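Local coordinates for protein halorhodopsin (Halobacterium salinarum, PDB 2JAF) that pumps chloride ions across the archaeal membrane, powered by light that its bound retinal absorbs, at residues L250-V253 with R258-A261; P59-G64 with L123-D128; E100-Q105 with V216-L221; A22-A27 with S31-N36. The protein carries 2 engineered substitutions. All coordinates share one frame; numbering follows the deposited sequence.

Contact 1: residues L250-V253 with R258-A261; sequences LRWV and RTVA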
loop_
_atom_site.group_PDB
_atom_site.type_symbol
_atom_site.label_atom_id
_atom_site.label_comp_id
_atom_site.label_asym_id
_atom_site.label_seq_id
_atom_site.Cartn_x
_atom_site.Cartn_y
_atom_site.Cartn_z
ATOM N N LEU A 250 22.542 6.720 -10.523
ATOM C CA LEU A 250 22.874 7.995 -9.901
ATOM C C LEU A 250 24.083 8.680 -10.544
ATOM O O LEU A 250 24.067 9.892 -10.780
ATOM C CB LEU A 250 23.123 7.787 -8.406
ATOM C CG LEU A 250 23.307 9.047 -7.557
ATOM C CD1 LEU A 250 22.160 10.016 -7.813
ATOM C CD2 LEU A 250 23.354 8.658 -6.089
ATOM N N ARG A 251 25.122 7.903 -10.833
ATOM C CA ARG A 251 26.331 8.447 -11.440
ATOM C C ARG A 251 26.021 9.087 -12.786
ATOM O O ARG A 251 26.570 10.137 -13.119
ATOM C CB ARG A 251 27.386 7.348 -11.624
ATOM C CG ARG A 251 28.703 7.848 -12.224
ATOM C CD ARG A 251 29.733 6.732 -12.391
ATOM N NE ARG A 251 29.267 5.681 -13.292
ATOM C CZ ARG A 251 29.955 4.581 -13.589
ATOM N NH1 ARG A 251 31.156 4.378 -13.060
ATOM N NH2 ARG A 251 29.433 3.676 -14.407
ATOM N N TRP A 252 25.140 8.455 -13.558
ATOM C CA TRP A 252 24.779 8.983 -14.867
ATOM C C TRP A 252 24.021 10.294 -14.696
ATOM O O TRP A 252 24.296 11.274 -15.387
ATOM C CB TRP A 252 23.904 7.990 -15.639
ATOM C CG TRP A 252 23.693 8.399 -17.075
ATOM C CD1 TRP A 252 24.490 8.089 -18.144
ATOM C CD2 TRP A 252 22.665 9.259 -17.577
ATOM N NE1 TRP A 252 24.019 8.707 -19.283
ATOM C CE2 TRP A 252 22.902 9.431 -18.962
ATOM C CE3 TRP A 252 21.568 9.906 -16.992
ATOM C CZ2 TRP A 252 22.079 10.224 -19.770
ATOM C CZ3 TRP A 252 20.750 10.697 -17.798
ATOM C CH2 TRP A 252 21.013 10.847 -19.172
ATOM N N VAL A 253 23.060 10.302 -13.777
ATOM C CA VAL A 253 22.269 11.498 -13.518
ATOM C C VAL A 253 23.156 12.679 -13.120
ATOM O O VAL A 253 22.923 13.808 -13.553
ATOM C CB VAL A 253 21.221 11.238 -12.405
ATOM C CG1 VAL A 253 20.541 12.540 -12.002
ATOM C CG2 VAL A 253 20.177 10.244 -12.905
ATOM N N ARG A 258 21.728 18.299 -17.101
ATOM C CA ARG A 258 21.021 19.076 -18.120
ATOM C C ARG A 258 19.929 18.258 -18.798
ATOM O O ARG A 258 18.777 18.679 -18.872
ATOM C CB ARG A 258 21.985 19.572 -19.201
ATOM C CG ARG A 258 22.917 20.693 -18.790
ATOM C CD ARG A 258 23.643 21.234 -20.018
ATOM N NE ARG A 258 24.564 22.320 -19.701
ATOM C CZ ARG A 258 25.671 22.177 -18.980
ATOM N NH1 ARG A 258 26.002 20.987 -18.496
ATOM N NH2 ARG A 258 26.452 23.226 -18.748
ATOM N N THR A 259 20.306 17.085 -19.297
ATOM C CA THR A 259 19.372 16.209 -19.993
ATOM C C THR A 259 18.164 15.807 -19.149
ATOM O O THR A 259 17.034 15.803 -19.639
ATOM C CB THR A 259 20.086 14.933 -20.490
ATOM O OG1 THR A 259 21.197 15.301 -21.319
ATOM C CG2 THR A 259 19.131 14.066 -21.296
ATOM N N VAL A 260 18.393 15.474 -17.884
ATOM C CA VAL A 260 17.298 15.070 -17.009
ATOM C C VAL A 260 16.475 16.258 -16.517
ATOM O O VAL A 260 15.261 16.148 -16.338
ATOM C CB VAL A 260 17.816 14.281 -15.787
ATOM C CG1 VAL A 260 18.452 12.981 -16.244
ATOM C CG2 VAL A 260 18.821 15.111 -15.017
ATOM N N ALA A 261 17.135 17.392 -16.308
ATOM C CA ALA A 261 16.455 18.592 -15.834
ATOM C C ALA A 261 15.532 19.175 -16.898
ATOM O O ALA A 261 14.458 19.687 -16.583
ATOM C CB ALA A 261 17.479 19.639 -15.399
#
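Trp252 points the benzene-ring end of its indole at Val260, and the two meet as edge against methyl rather than face against side chain. CZ3 of Trp252 touches CG1 of Val260 at 3.6 Å, the methyl carbon lying close to the ring plane, beyond the rim. The indole gets there because CG of Trp252 stands anti to the backbone N (chi1 -171°), which carries the ring away from its own helix and toward residues 258-261. The two side chains slide past each other in opposite directions and come closest at this one pair of atoms. A little further round the same rim, CH2 of Trp252 faces CG2 of Thr259 at 4.3 Å; the threonine thus offers its methyl to the aromatic carbon, with OG1 set further off. Here the chain turns sharply: helix 227-255, the last membrane-spanning helix of the seven-helix rhodopsin fold, ends, and the short helix 257-261 leaves at a steep angle to it, with Thr259 and Val260 beside the last turns of the long helix. Within the turn Asn256 sends its ND2 to the carbonyl O of Trp252, a hydrogen bond that ties the turn to the helix. The second branch of Val260, CG2, faces CG1 of Val253 at 4.3 Å, a looser contact between two beta-branched side chains whose compact shape suits the narrow space between the backbones. Pro59 of helix 58-82 touches both valines, while Leu126 of helix 106-127 packs on Trp252, Val253 and Val260 alike.

Contact 2: residues P59-G64 with L123-D128; sequences PRLIWG and LGLLAD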
loop_
_atom_site.group_PDB
_atom_site.type_symbol
_atom_site.label_atom_id
_atom_site.label_comp_id
_atom_site.label_asym_id
_atom_site.label_seq_id
_atom_site.Cartn_x
_atom_site.Cartn_y
_atom_site.Cartn_z
ATOM N N PRO A 59 16.860 15.999 -11.344
ATOM C CA PRO A 59 18.046 15.330 -10.796
ATOM C C PRO A 59 17.936 14.990 -9.313
ATOM O O PRO A 59 18.004 13.824 -8.922
ATOM C CB PRO A 59 19.163 16.335 -11.070
ATOM C CG PRO A 59 18.713 16.992 -12.330
ATOM C CD PRO A 59 17.247 17.227 -12.061
ATOM N N ARG A 60 17.775 16.023 -8.493
ATOM C CA ARG A 60 17.664 15.863 -7.048
ATOM C C ARG A 60 16.538 14.904 -6.674
ATOM O O ARG A 60 16.647 14.156 -5.705
ATOM C CB ARG A 60 17.421 17.226 -6.397
ATOM C CG ARG A 60 17.366 17.198 -4.884
ATOM C CD ARG A 60 16.939 18.550 -4.340
ATOM N NE ARG A 60 16.884 18.566 -2.882
ATOM C CZ ARG A 60 17.947 18.441 -2.094
ATOM N NH1 ARG A 60 19.154 18.291 -2.624
ATOM N NH2 ARG A 60 17.801 18.468 -0.778
ATOM N N LEU A 61 15.460 14.932 -7.449
ATOM C CA LEU A 61 14.307 14.071 -7.203
ATOM C C LEU A 61 14.647 12.594 -7.402
ATOM O O LEU A 61 14.249 11.742 -6.605
ATOM C CB LEU A 61 13.156 14.460 -8.131
ATOM C CG LEU A 61 11.876 13.630 -8.028
ATOM C CD1 LEU A 61 11.328 13.688 -6.607
ATOM C CD2 LEU A 61 10.853 14.160 -9.019
ATOM N N ILE A 62 15.366 12.290 -8.476
ATOM C CA ILE A 62 15.750 10.911 -8.747
ATOM C C ILE A 62 16.787 10.494 -7.708
ATOM O O ILE A 62 16.867 9.327 -7.328
ATOM C CB ILE A 62 16.327 10.763 -10.170
ATOM C CG1 ILE A 62 15.254 11.129 -11.199
ATOM C CG2 ILE A 62 16.794 9.332 -10.402
ATOM C CD1 ILE A 62 15.742 11.115 -12.635
ATOM N N TRP A 63 17.570 11.462 -7.245
ATOM C CA TRP A 63 18.583 11.213 -6.227
ATOM C C TRP A 63 17.915 10.703 -4.947
ATOM O O TRP A 63 18.385 9.745 -4.332
ATOM C CB TRP A 63 19.355 12.498 -5.920
ATOM C CG TRP A 63 20.316 12.366 -4.778
ATOM C CD1 TRP A 63 21.381 11.516 -4.695
ATOM C CD2 TRP A 63 20.305 13.117 -3.557
ATOM N NE1 TRP A 63 22.037 11.694 -3.499
ATOM C CE2 TRP A 63 21.397 12.671 -2.782
ATOM C CE3 TRP A 63 19.478 14.126 -3.045
ATOM C CZ2 TRP A 63 21.686 13.201 -1.517
ATOM C CZ3 TRP A 63 19.764 14.653 -1.785
ATOM C CH2 TRP A 63 20.861 14.188 -1.038
ATOM N N GLY A 64 16.822 11.354 -4.556
ATOM C CA GLY A 64 16.106 10.957 -3.356
ATOM C C GLY A 64 15.484 9.576 -3.477
ATOM O O GLY A 64 15.576 8.758 -2.559
ATOM N N LEU A 123 13.568 4.539 -12.084
ATOM C CA LEU A 123 13.686 4.279 -13.512
ATOM C C LEU A 123 12.613 5.050 -14.284
ATOM O O LEU A 123 12.868 5.573 -15.370
ATOM C CB LEU A 123 13.521 2.782 -13.782
ATOM C CG LEU A 123 14.386 2.069 -14.821
ATOM C CD1 LEU A 123 13.566 0.946 -15.417
ATOM C CD2 LEU A 123 14.853 3.013 -15.913
ATOM N N GLY A 124 11.409 5.107 -13.719
ATOM C CA GLY A 124 10.313 5.808 -14.364
ATOM C C GLY A 124 10.550 7.304 -14.482
ATOM O O GLY A 124 10.252 7.905 -15.516
ATOM N N LEU A 125 11.074 7.909 -13.422
ATOM C CA LEU A 125 11.363 9.337 -13.434
ATOM C C LEU A 125 12.449 9.601 -14.475
ATOM O O LEU A 125 12.334 10.510 -15.292
ATOM C CB LEU A 125 11.831 9.797 -12.051
ATOM C CG LEU A 125 10.792 9.729 -10.926
ATOM C CD1 LEU A 125 11.438 10.048 -9.590
ATOM C CD2 LEU A 125 9.665 10.710 -11.223
ATOM N N LEU A 126 13.498 8.786 -14.453
ATOM C CA LEU A 126 14.590 8.933 -15.405
ATOM C C LEU A 126 14.068 8.896 -16.835
ATOM O O LEU A 126 14.471 9.700 -17.676
ATOM C CB LEU A 126 15.616 7.814 -15.206
ATOM C CG LEU A 126 16.823 7.810 -16.145
ATOM C CD1 LEU A 126 17.640 9.079 -15.947
ATOM C CD2 LEU A 126 17.674 6.583 -15.869
ATOM N N ALA A 127 13.162 7.959 -17.103
ATOM C CA ALA A 127 12.586 7.807 -18.432
ATOM C C ALA A 127 11.427 8.772 -18.672
ATOM O O ALA A 127 10.900 8.851 -19.778
ATOM C CB ALA A 127 12.117 6.372 -18.630
ATOM N N ASP A 128 11.032 9.496 -17.630
ATOM C CA ASP A 128 9.939 10.461 -17.730
ATOM C C ASP A 128 8.709 9.850 -18.405
ATOM O O ASP A 128 8.218 10.360 -19.414
ATOM C CB ASP A 128 10.409 11.690 -18.517
ATOM C CG ASP A 128 9.419 12.834 -18.454
ATOM O OD1 ASP A 128 9.021 13.207 -17.330
ATOM O OD2 ASP A 128 9.046 13.359 -19.523
#
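Ile62 and Leu125 bring their CA atoms to 6.6 Å of each other where helices 59-64 and 123-127 run nearly antiparallel, with a signed crossing angle of -165° and axes 9.7 Å apart. Ile62 lies along Leu125 in the reverse sense, its CG1 against CB of the leucine at 3.8 Å. With CG1 anti to the carbonyl carbon (chi1 -62°) and the chain extended beyond it, CD1 of Ile62 reaches past Leu125 to the backbone of the next residue, 3.7 Å from CA of Leu126. Such a slender, beta-branched side chain can fill the space between helices down to the opposite main chain. Leu61 meets the other end of Leu125: the two cross at about a right angle, CG of Leu61 resting on CD1 of Leu125 at 3.9 Å. On this flank a second subunit closes in, Thr136 of that chain packing on Leu61 and its Gly132 on Leu125. Helix 106-127 ends just here in a Schellman motif at Asp128, whose OD1 forms a salt bridge with Arg58, the first residue of helix 58-82. Apolar packing between antiparallel transmembrane helices of this sort is typical of the seven-helix bundle of microbial rhodopsins.

Contact 3: residues E100-Q105 with V216-L221; sequences EMVRSQ and VGVEGL. With BOG (octyl beta-D-glucopyranoside), chain F.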
loop_
_atom_site.group_PDB
_atom_site.type_symbol
_atom_site.label_atom_id
_atom_site.label_comp_id
_atom_site.label_asym_id
_atom_site.label_seq_id
_atom_site.Cartn_x
_atom_site.Cartn_y
_atom_site.Cartn_z
ATOM N N GLU A 100 8.330 -31.514 7.075
ATOM C CA GLU A 100 9.443 -30.901 7.788
ATOM C C GLU A 100 9.222 -29.399 7.860
ATOM O O GLU A 100 8.514 -28.829 7.028
ATOM C CB GLU A 100 10.763 -31.173 7.064
ATOM C CG GLU A 100 11.211 -32.627 7.076
ATOM C CD GLU A 100 12.529 -32.824 6.355
ATOM O OE1 GLU A 100 13.458 -32.026 6.600
ATOM O OE2 GLU A 100 12.639 -33.772 5.547
ATOM N N MET A 101 9.819 -28.765 8.861
ATOM C CA MET A 101 9.709 -27.320 9.028
ATOM C C MET A 101 10.926 -26.682 8.378
ATOM O O MET A 101 12.058 -27.095 8.636
ATOM C CB MET A 101 9.694 -26.947 10.511
ATOM C CG MET A 101 8.579 -27.577 11.300
ATOM S SD MET A 101 6.981 -27.049 10.707
ATOM C CE MET A 101 6.771 -25.539 11.620
ATOM N N VAL A 102 10.703 -25.683 7.533
ATOM C CA VAL A 102 11.816 -25.011 6.879
ATOM C C VAL A 102 11.809 -23.529 7.232
ATOM O O VAL A 102 10.756 -22.938 7.464
ATOM C CB VAL A 102 11.761 -25.169 5.338
ATOM C CG1 VAL A 102 11.740 -26.645 4.969
ATOM C CG2 VAL A 102 10.554 -24.452 4.780
ATOM N N ARG A 103 12.998 -22.941 7.282
ATOM C CA ARG A 103 13.149 -21.530 7.604
ATOM C C ARG A 103 12.787 -20.672 6.395
ATOM O O ARG A 103 13.411 -20.782 5.333
ATOM C CB ARG A 103 14.598 -21.269 8.036
ATOM C CG ARG A 103 14.931 -19.827 8.363
ATOM C CD ARG A 103 16.411 -19.703 8.714
ATOM N NE ARG A 103 16.709 -20.269 10.025
ATOM C CZ ARG A 103 16.768 -19.560 11.147
ATOM N NH1 ARG A 103 16.555 -18.249 11.119
ATOM N NH2 ARG A 103 17.042 -20.160 12.296
ATOM N N SER A 104 11.782 -19.815 6.561
ATOM C CA SER A 104 11.329 -18.936 5.487
ATOM C C SER A 104 11.636 -17.472 5.781
ATOM O O SER A 104 11.108 -16.900 6.731
ATOM C CB SER A 104 9.821 -19.100 5.272
ATOM O OG SER A 104 9.341 -18.168 4.316
ATOM N N GLN A 105 12.496 -16.872 4.965
ATOM C CA GLN A 105 12.854 -15.465 5.132
ATOM C C GLN A 105 11.773 -14.663 4.421
ATOM O O GLN A 105 12.039 -13.968 3.439
ATOM C CB GLN A 105 14.224 -15.182 4.500
ATOM C CG GLN A 105 15.366 -16.022 5.066
ATOM C CD GLN A 105 16.725 -15.645 4.487
ATOM O OE1 GLN A 105 16.877 -15.492 3.274
ATOM N NE2 GLN A 105 17.721 -15.511 5.355
ATOM N N VAL A 216 14.726 -23.059 -7.268
ATOM C CA VAL A 216 15.814 -24.000 -7.019
ATOM C C VAL A 216 16.030 -24.251 -5.527
ATOM O O VAL A 216 16.398 -25.362 -5.122
ATOM C CB VAL A 216 17.129 -23.490 -7.662
ATOM C CG1 VAL A 216 18.301 -24.387 -7.276
ATOM C CG2 VAL A 216 16.969 -23.457 -9.171
ATOM N N GLY A 217 15.775 -23.222 -4.722
ATOM C CA GLY A 217 15.951 -23.315 -3.280
ATOM C C GLY A 217 14.949 -24.141 -2.491
ATOM O O GLY A 217 14.015 -24.725 -3.037
ATOM N N VAL A 218 15.140 -24.148 -1.174
ATOM C CA VAL A 218 14.325 -24.922 -0.244
ATOM C C VAL A 218 12.810 -24.719 -0.264
ATOM O O VAL A 218 12.062 -25.662 -0.016
ATOM C CB VAL A 218 14.837 -24.720 1.210
ATOM C CG1 VAL A 218 14.672 -23.261 1.630
ATOM C CG2 VAL A 218 14.092 -25.642 2.160
ATOM N N GLU A 219 12.348 -23.511 -0.558
ATOM C CA GLU A 219 10.910 -23.264 -0.576
ATOM C C GLU A 219 10.261 -23.693 -1.890
ATOM O O GLU A 219 9.039 -23.854 -1.971
ATOM C CB GLU A 219 10.641 -21.786 -0.279
ATOM C CG GLU A 219 11.163 -21.382 1.100
ATOM C CD GLU A 219 10.947 -19.920 1.440
ATOM O OE1 GLU A 219 9.831 -19.542 1.857
ATOM O OE2 GLU A 219 11.910 -19.143 1.288
ATOM N N GLY A 220 11.092 -23.894 -2.910
ATOM C CA GLY A 220 10.598 -24.322 -4.208
ATOM C C GLY A 220 10.804 -25.815 -4.418
ATOM O O GLY A 220 10.223 -26.629 -3.700
ATOM N N LEU A 221 11.636 -26.176 -5.393
ATOM C CA LEU A 221 11.908 -27.577 -5.690
ATOM C C LEU A 221 12.875 -28.203 -4.690
ATOM O O LEU A 221 13.001 -29.427 -4.616
ATOM C CB LEU A 221 12.489 -27.711 -7.101
ATOM C CG LEU A 221 11.613 -27.268 -8.279
ATOM C CD1 LEU A 221 12.433 -27.298 -9.561
ATOM C CD2 LEU A 221 10.393 -28.177 -8.397
HETATM C C1 BOG F . 7.626 -30.005 -7.114
HETATM O O1 BOG F . 6.416 -29.342 -7.492
HETATM C C2 BOG F . 7.987 -29.667 -5.629
HETATM O O2 BOG F . 8.132 -28.252 -5.472
HETATM C C3 BOG F . 9.303 -30.413 -5.239
HETATM O O3 BOG F . 9.660 -30.120 -3.891
HETATM C C4 BOG F . 9.083 -31.935 -5.420
HETATM O O4 BOG F . 10.264 -32.663 -5.067
HETATM C C5 BOG F . 8.693 -32.243 -6.904
HETATM O O5 BOG F . 7.488 -31.482 -7.260
HETATM C C6 BOG F . 8.445 -33.750 -7.102
HETATM O O6 BOG F . 7.189 -34.167 -6.555
HETATM C "C1'" BOG F . 6.045 -29.612 -8.844
HETATM C "C2'" BOG F . 5.133 -28.523 -9.347
HETATM C "C3'" BOG F . 5.912 -27.632 -10.277
HETATM C "C4'" BOG F . 5.073 -26.505 -10.841
HETATM C "C5'" BOG F . 5.903 -25.630 -11.770
HETATM C "C6'" BOG F . 5.191 -24.319 -12.052
HETATM C "C7'" BOG F . 5.986 -23.430 -12.966
HETATM C "C8'" BOG F . 5.239 -22.141 -13.216
#
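Ser104 and Glu219 are joined by the polar bond of this contact: the serine hydroxyl OG donates to OE1 of the glutamate at 2.9 Å. It approaches from above the carboxylate, 42° out of its plane. The glutamate chain is extended beyond CG, which places the carboxylate beside the strand, and its other oxygen, OE2, is hydrogen-bonded to the hydroxyl of Tyr109. Two hydroxyls therefore hold the buried carboxylate, one on each oxygen, and should fix its rotation. With an alanine in place of Glu219, Ser104 OG and the Tyr109 hydroxyl would probably lose their shared partner, and a gap would open between loop and strand. Next to this pair Val102 and Val218 lie flank to flank in opposite directions, CG1 of Val102 on CG2 of Val218 at 3.8 Å, small branched residues suited to a tight apolar fit.

Val218 and Glu219 are the central residues of a type I beta turn from Gly217 to Gly220, closed by Gly220 N to Gly217 O at 3.0 Å. Beyond the turn, a molecule of octyl glucoside detergent bonds through O2 to the carbonyl O of Gly220 at 3.2 Å, and CD2 of Leu221 packs against its C1 at 3.6 Å. Arg161 donates to the carbonyl O of Glu219, which also holds the turn. Strand 101-104 pairs antiparallel with strand 87-90, Val102 with Ile89 and Ser104 with Gly87, while Met153 and Ala152 of helix 131-153 touch Ser104 and Glu219; the loop between helices 193-216 and 227-255 thus docks on the hairpin.

Contact 4: residues A22-A27 with S31-N36; sequences AVRENA and SSLWVN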
loop_
_atom_site.group_PDB
_atom_site.type_symbol
_atom_site.label_atom_id
_atom_site.label_comp_id
_atom_site.label_asym_id
_atom_site.label_seq_id
_atom_site.Cartn_x
_atom_site.Cartn_y
_atom_site.Cartn_z
ATOM N N ALA A 22 14.043 -18.160 15.854
ATOM C CA ALA A 22 14.706 -17.113 16.685
ATOM C C ALA A 22 16.219 -17.310 16.687
ATOM O O ALA A 22 16.958 -16.564 16.038
ATOM C CB ALA A 22 14.168 -17.167 18.113
ATOM N N VAL A 23 16.674 -18.318 17.425
ATOM C CA VAL A 23 18.097 -18.618 17.509
ATOM C C VAL A 23 18.673 -18.871 16.120
ATOM O O VAL A 23 17.976 -19.339 15.218
ATOM C CB VAL A 23 18.350 -19.862 18.403
ATOM C CG1 VAL A 23 17.504 -21.027 17.926
ATOM C CG2 VAL A 23 19.825 -20.238 18.377
ATOM N N ARG A 24 19.948 -18.546 15.951
ATOM C CA ARG A 24 20.618 -18.744 14.679
ATOM C C ARG A 24 22.096 -19.029 14.918
ATOM O O ARG A 24 22.856 -18.136 15.294
ATOM C CB ARG A 24 20.458 -17.502 13.786
ATOM C CG ARG A 24 21.051 -17.663 12.387
ATOM C CD ARG A 24 21.025 -16.366 11.566
ATOM N NE ARG A 24 19.689 -15.962 11.127
ATOM C CZ ARG A 24 19.040 -14.895 11.591
ATOM N NH1 ARG A 24 19.606 -14.124 12.512
ATOM N NH2 ARG A 24 17.831 -14.591 11.128
ATOM N N GLU A 25 22.483 -20.290 14.735
ATOM C CA GLU A 25 23.871 -20.716 14.888
ATOM C C GLU A 25 24.265 -21.303 13.541
ATOM O O GLU A 25 24.414 -22.515 13.386
ATOM C CB GLU A 25 24.018 -21.778 15.987
ATOM C CG GLU A 25 24.083 -21.212 17.400
ATOM C CD GLU A 25 24.662 -22.197 18.405
ATOM O OE1 GLU A 25 24.882 -21.793 19.564
ATOM O OE2 GLU A 25 24.897 -23.371 18.043
ATOM N N ASN A 26 24.426 -20.414 12.568
ATOM C CA ASN A 26 24.763 -20.794 11.206
ATOM C C ASN A 26 25.499 -19.605 10.602
ATOM O O ASN A 26 24.864 -18.648 10.155
ATOM C CB ASN A 26 23.467 -21.055 10.436
ATOM C CG ASN A 26 23.707 -21.537 9.027
ATOM O OD1 ASN A 26 24.741 -21.254 8.426
ATOM N ND2 ASN A 26 22.733 -22.252 8.478
ATOM N N ALA A 27 26.829 -19.666 10.595
ATOM C CA ALA A 27 27.646 -18.572 10.072
ATOM C C ALA A 27 27.357 -18.262 8.610
ATOM O O ALA A 27 27.355 -17.099 8.206
ATOM C CB ALA A 27 29.126 -18.891 10.254
ATOM N N SER A 31 26.137 -14.506 7.942
ATOM C CA SER A 31 26.965 -13.627 7.121
ATOM C C SER A 31 26.229 -13.049 5.911
ATOM O O SER A 31 26.459 -11.900 5.539
ATOM C CB SER A 31 28.238 -14.361 6.668
ATOM O OG SER A 31 27.940 -15.583 6.010
ATOM N N SER A 32 25.342 -13.835 5.309
ATOM C CA SER A 32 24.590 -13.378 4.143
ATOM C C SER A 32 23.704 -12.178 4.481
ATOM O O SER A 32 23.300 -11.423 3.594
ATOM C CB SER A 32 23.720 -14.512 3.588
ATOM O OG SER A 32 22.625 -14.787 4.445
ATOM N N LEU A 33 23.401 -12.002 5.763
ATOM C CA LEU A 33 22.563 -10.891 6.192
ATOM C C LEU A 33 23.397 -9.690 6.646
ATOM O O LEU A 33 23.153 -8.560 6.220
ATOM C CB LEU A 33 21.639 -11.343 7.327
ATOM C CG LEU A 33 20.821 -12.605 7.035
ATOM C CD1 LEU A 33 19.999 -12.976 8.266
ATOM C CD2 LEU A 33 19.917 -12.370 5.828
ATOM N N TRP A 34 24.382 -9.928 7.506
ATOM C CA TRP A 34 25.226 -8.835 7.988
ATOM C C TRP A 34 25.989 -8.162 6.861
ATOM O O TRP A 34 26.198 -6.951 6.885
ATOM C CB TRP A 34 26.223 -9.333 9.037
ATOM C CG TRP A 34 25.617 -9.515 10.391
ATOM C CD1 TRP A 34 25.470 -10.689 11.075
ATOM C CD2 TRP A 34 25.058 -8.491 11.225
ATOM N NE1 TRP A 34 24.851 -10.459 12.284
ATOM C CE2 TRP A 34 24.587 -9.120 12.402
ATOM C CE3 TRP A 34 24.907 -7.104 11.094
ATOM C CZ2 TRP A 34 23.976 -8.408 13.441
ATOM C CZ3 TRP A 34 24.298 -6.395 12.129
ATOM C CH2 TRP A 34 23.840 -7.052 13.288
ATOM N N VAL A 35 26.399 -8.948 5.872
ATOM C CA VAL A 35 27.148 -8.402 4.750
ATOM C C VAL A 35 26.359 -7.289 4.064
ATOM O O VAL A 35 26.928 -6.262 3.698
ATOM C CB VAL A 35 27.504 -9.500 3.712
ATOM C CG1 VAL A 35 26.240 -10.112 3.131
ATOM C CG2 VAL A 35 28.354 -8.906 2.599
ATOM N N ASN A 36 25.049 -7.466 3.899
ATOM C CA ASN A 36 24.282 -6.424 3.233
ATOM C C ASN A 36 23.853 -5.268 4.117
ATOM O O ASN A 36 23.495 -4.206 3.617
ATOM C CB ASN A 36 23.093 -7.015 2.468
ATOM C CG ASN A 36 23.510 -7.538 1.104
ATOM O OD1 ASN A 36 24.621 -7.256 0.640
ATOM N ND2 ASN A 36 22.635 -8.288 0.451
#
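Ser31 grips the carbonyl O of Ala27 from its backbone, N to O 2.9 Å with a nearly straight N-H...O angle of 165°, an i to i+4 bond in the first turns of helix 27-50. The hydroxyl OG of Ser31 also lies 2.7 Å from Ala27 O, with Leu28 O as its other possible acceptor; OG sits between its own backbone N and carbonyl carbon (chi1 54°), which folds it back on to the preceding turn. Just ahead, Asn26 is the N-cap, its OD1 accepting from Leu29 N, a role that the short amide side chain fills well because it can reach this N-H, which has no preceding helical carbonyl to bond to. Outward from the helix start, Arg24 brings its guanidinium flat over Leu33: CD1 of the leucine lies 3.9 Å above the plane, over its centre. A bend at chi3 (-71°) turns the group there, and its NH2 and NH1 are hydrogen-bonded to the carbonyl oxygens of Leu80 and Leu81, near the end of helix 58-82. The long cationic side chain thereby joins the N-terminal segment to that helix, with Leu33 as its apolar bed. Arg24 NE, 4.1 Å from Leu33 CD1, is buried here with no hydrogen-bonding partner in the model.

From the N terminus, contact 4 closes first, a short local loop that folds the N-terminal segment on to the start of helix 27-50. Contacts 2 and 3 follow and cross, since their segments alternate along the chain: 59-64 and 123-128 join the ends of two helices, while 100-105 and 216-221 join the hairpin to a later loop. Contact 1 closes last, a local turn at the end of helix 227-255. Contacts 1 and 2 touch, Leu250 packing on Trp63, and form one end of the bundle. Contacts 3 and 4 lie at the other, where Arg103 NH2 probably bonds to Val23 O; contacts 1 and 3 have centres about 42 Å apart.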